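Local coordinates for protein putative glycosyltransferase (GalT1) (Streptococcus parasanguinis, PDB 4PHR) that probably transfers a sugar from a nucleotide donor as a glycosyltransferase domain of GT-D fold, and binds UDP, at residues S30-G35 against Q61-T66. Residues are numbered along the deposited sequence; the frame is centred on the assembly and turned at random.
Sequences SVVRFG and QQILQT. With UDP (uridine-5'-diphosphate), chain B.
Phe34 and Val32 meet Ile63 and Leu64 where the GT-D fold packs strand 30-33 and the residue just past it against helix 54-64, an example of a short segment divided between a hydrophobic core and a nucleotide: Val32 and Phe34 face the helix, and Arg33 between them turns to UDP. The Phe34 ring is the centre of the contact. CD1 of Leu64 sits over one face of the Phe34 ring as a CH-pi donor, 4.0 Å from the centroid and only 11° off the ring normal, while Leu64 CB lies 3.8 Å from Phe34 CZ. A chi1 of -179° swings the leucine branch away from its own backbone N, and a chi2 of 60° then lays CD1 over the ring. At the ring edge, near its plane, Ile63 CG2 comes within 4.0 Å of Phe34 CZ. That methyl is shared: Val32 CG1 lies 4.1 Å from Ile63 CG2, and Val32 also rests on Lys210 of helix 206-218. Arg33 NH1 donates to O3B of the UDP beta phosphate at 2.8 Å (156° at the hydrogen), and Arg33 NH2 reaches the same UDP O3B at 3.2 Å, with a weak further bond to O2A. Asp225 OD1 forms a salt bridge with NH2. Ile63 O accepts from Thr66 OG1 at 2.7 Å and also from Thr66 N, both from the same face of the carbonyl plane.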
loop_
_atom_site.group_PDB
_atom_site.type_symbol
_atom_site.label_atom_id
_atom_site.label_comp_id
_atom_site.label_asym_id
_atom_site.label_seq_id
_atom_site.Cartn_x
_atom_site.Cartn_y
_atom_site.Cartn_z
ATOM N N SER A 30 -8.689 8.899 4.384
ATOM C CA SER A 30 -7.767 8.435 3.358
ATOM C C SER A 30 -6.569 7.787 4.051
ATOM O O SER A 30 -6.354 7.985 5.251
ATOM C CB SER A 30 -7.294 9.598 2.494
ATOM O OG SER A 30 -8.344 10.078 1.676
ATOM N N VAL A 31 -5.780 7.027 3.302
ATOM C CA VAL A 31 -4.645 6.330 3.878
ATOM C C VAL A 31 -3.480 6.391 2.912
ATOM O O VAL A 31 -3.623 6.027 1.745
ATOM C CB VAL A 31 -4.953 4.839 4.147
ATOM C CG1 VAL A 31 -3.739 4.162 4.800
ATOM C CG2 VAL A 31 -6.179 4.695 5.026
ATOM N N VAL A 32 -2.330 6.851 3.402
ATOM C CA VAL A 32 -1.092 6.793 2.633
ATOM C C VAL A 32 -0.085 5.967 3.431
ATOM O O VAL A 32 0.064 6.154 4.643
ATOM C CB VAL A 32 -0.556 8.215 2.318
ATOM C CG1 VAL A 32 -0.266 8.997 3.589
ATOM C CG2 VAL A 32 0.671 8.144 1.447
ATOM N N ARG A 33 0.595 5.041 2.758
ATOM C CA ARG A 33 1.527 4.139 3.443
ATOM C C ARG A 33 2.964 4.365 2.966
ATOM O O ARG A 33 3.229 4.419 1.770
ATOM C CB ARG A 33 1.130 2.671 3.239
ATOM C CG ARG A 33 -0.311 2.299 3.653
ATOM C CD ARG A 33 -0.676 0.835 3.252
ATOM N NE ARG A 33 -0.399 0.695 1.831
ATOM C CZ ARG A 33 0.718 0.221 1.289
ATOM N NH1 ARG A 33 1.661 -0.368 2.030
ATOM N NH2 ARG A 33 0.869 0.302 -0.023
ATOM N N PHE A 34 3.893 4.526 3.897
ATOM C CA PHE A 34 5.300 4.625 3.533
ATOM C C PHE A 34 5.966 3.293 3.820
ATOM O O PHE A 34 5.943 2.815 4.951
ATOM C CB PHE A 34 5.990 5.769 4.288
ATOM C CG PHE A 34 5.614 7.119 3.771
ATOM C CD1 PHE A 34 4.401 7.695 4.117
ATOM C CD2 PHE A 34 6.451 7.793 2.897
ATOM C CE1 PHE A 34 4.045 8.933 3.609
ATOM C CE2 PHE A 34 6.106 9.024 2.398
ATOM C CZ PHE A 34 4.901 9.594 2.748
ATOM N N GLY A 35 6.548 2.692 2.784
ATOM C CA GLY A 35 7.284 1.452 2.929
ATOM C C GLY A 35 8.758 1.676 2.672
ATOM O O GLY A 35 9.215 2.815 2.505
ATOM N N GLN A 61 8.379 13.455 0.612
ATOM C CA GLN A 61 8.859 14.101 1.836
ATOM C C GLN A 61 7.806 15.046 2.416
ATOM O O GLN A 61 7.593 15.094 3.630
ATOM C CB GLN A 61 10.165 14.854 1.564
ATOM C CG GLN A 61 11.350 13.939 1.315
ATOM C CD GLN A 61 12.527 14.648 0.662
ATOM O OE1 GLN A 61 12.401 15.771 0.175
ATOM N NE2 GLN A 61 13.677 13.988 0.644
ATOM N N GLN A 62 7.141 15.797 1.547
ATOM C CA GLN A 62 6.083 16.697 1.989
ATOM C C GLN A 62 4.919 15.932 2.615
ATOM O O GLN A 62 4.389 16.311 3.656
ATOM C CB GLN A 62 5.577 17.529 0.811
ATOM C CG GLN A 62 6.589 18.513 0.269
ATOM C CD GLN A 62 6.119 19.172 -1.000
ATOM O OE1 GLN A 62 5.307 18.617 -1.750
ATOM N NE2 GLN A 62 6.617 20.373 -1.251
ATOM N N ILE A 63 4.519 14.842 1.973
ATOM C CA ILE A 63 3.388 14.067 2.457
ATOM C C ILE A 63 3.689 13.458 3.830
ATOM O O ILE A 63 2.838 13.458 4.721
ATOM C CB ILE A 63 2.971 12.988 1.431
ATOM C CG1 ILE A 63 2.495 13.663 0.136
ATOM C CG2 ILE A 63 1.889 12.088 2.009
ATOM C CD1 ILE A 63 2.565 12.770 -1.079
ATOM N N LEU A 64 4.923 13.005 4.020
ATOM C CA LEU A 64 5.310 12.396 5.289
ATOM C C LEU A 64 5.196 13.386 6.454
ATOM O O LEU A 64 5.017 12.984 7.602
ATOM C CB LEU A 64 6.732 11.842 5.196
ATOM C CG LEU A 64 7.275 11.143 6.439
ATOM C CD1 LEU A 64 6.396 9.948 6.797
ATOM C CD2 LEU A 64 8.710 10.717 6.211
ATOM N N GLN A 65 5.294 14.682 6.153
ATOM C CA GLN A 65 5.200 15.721 7.178
ATOM C C GLN A 65 3.759 16.031 7.584
ATOM O O GLN A 65 3.523 16.720 8.579
ATOM C CB GLN A 65 5.897 17.007 6.713
ATOM C CG GLN A 65 7.353 16.811 6.339
ATOM C CD GLN A 65 8.215 16.415 7.520
ATOM O OE1 GLN A 65 8.028 16.910 8.632
ATOM N NE2 GLN A 65 9.168 15.519 7.285
ATOM N N THR A 66 2.802 15.526 6.811
ATOM C CA THR A 66 1.382 15.759 7.075
ATOM C C THR A 66 0.944 15.043 8.335
ATOM O O THR A 66 1.217 13.857 8.497
ATOM C CB THR A 66 0.495 15.220 5.935
ATOM O OG1 THR A 66 1.067 15.559 4.670
ATOM C CG2 THR A 66 -0.915 15.796 6.033
HETATM N N1 UDP B . 2.695 -0.594 -9.168
HETATM C C2 UDP B . 2.288 -0.208 -10.422
HETATM N N3 UDP B . 2.982 0.767 -11.096
HETATM C C4 UDP B . 4.079 1.368 -10.526
HETATM C C5 UDP B . 4.493 0.984 -9.251
HETATM C C6 UDP B . 3.863 -0.104 -8.657
HETATM O O2 UDP B . 1.322 -0.749 -10.960
HETATM O O4 UDP B . 4.651 2.260 -11.161
HETATM C "C1'" UDP B . 1.887 -1.580 -8.435
HETATM C "C2'" UDP B . 2.378 -2.997 -8.303
HETATM O "O2'" UDP B . 2.091 -3.734 -9.473
HETATM C "C3'" UDP B . 1.564 -3.466 -7.117
HETATM C "C4'" UDP B . 1.459 -2.214 -6.262
HETATM O "O4'" UDP B . 1.823 -1.115 -7.102
HETATM O "O3'" UDP B . 0.267 -3.833 -7.536
HETATM C "C5'" UDP B . 2.364 -2.281 -5.038
HETATM O "O5'" UDP B . 2.270 -1.048 -4.336
HETATM P PA UDP B . 3.126 -0.752 -3.006
HETATM O O1A UDP B . 4.562 -0.702 -3.344
HETATM O O2A UDP B . 2.546 0.476 -2.412
HETATM O O3A UDP B . 2.824 -2.079 -2.128
HETATM P PB UDP B . 3.182 -2.503 -0.595
HETATM O O1B UDP B . 4.287 -3.500 -0.703
HETATM O O2B UDP B . 1.925 -3.116 -0.107
HETATM O O3B UDP B . 3.604 -1.282 0.163
#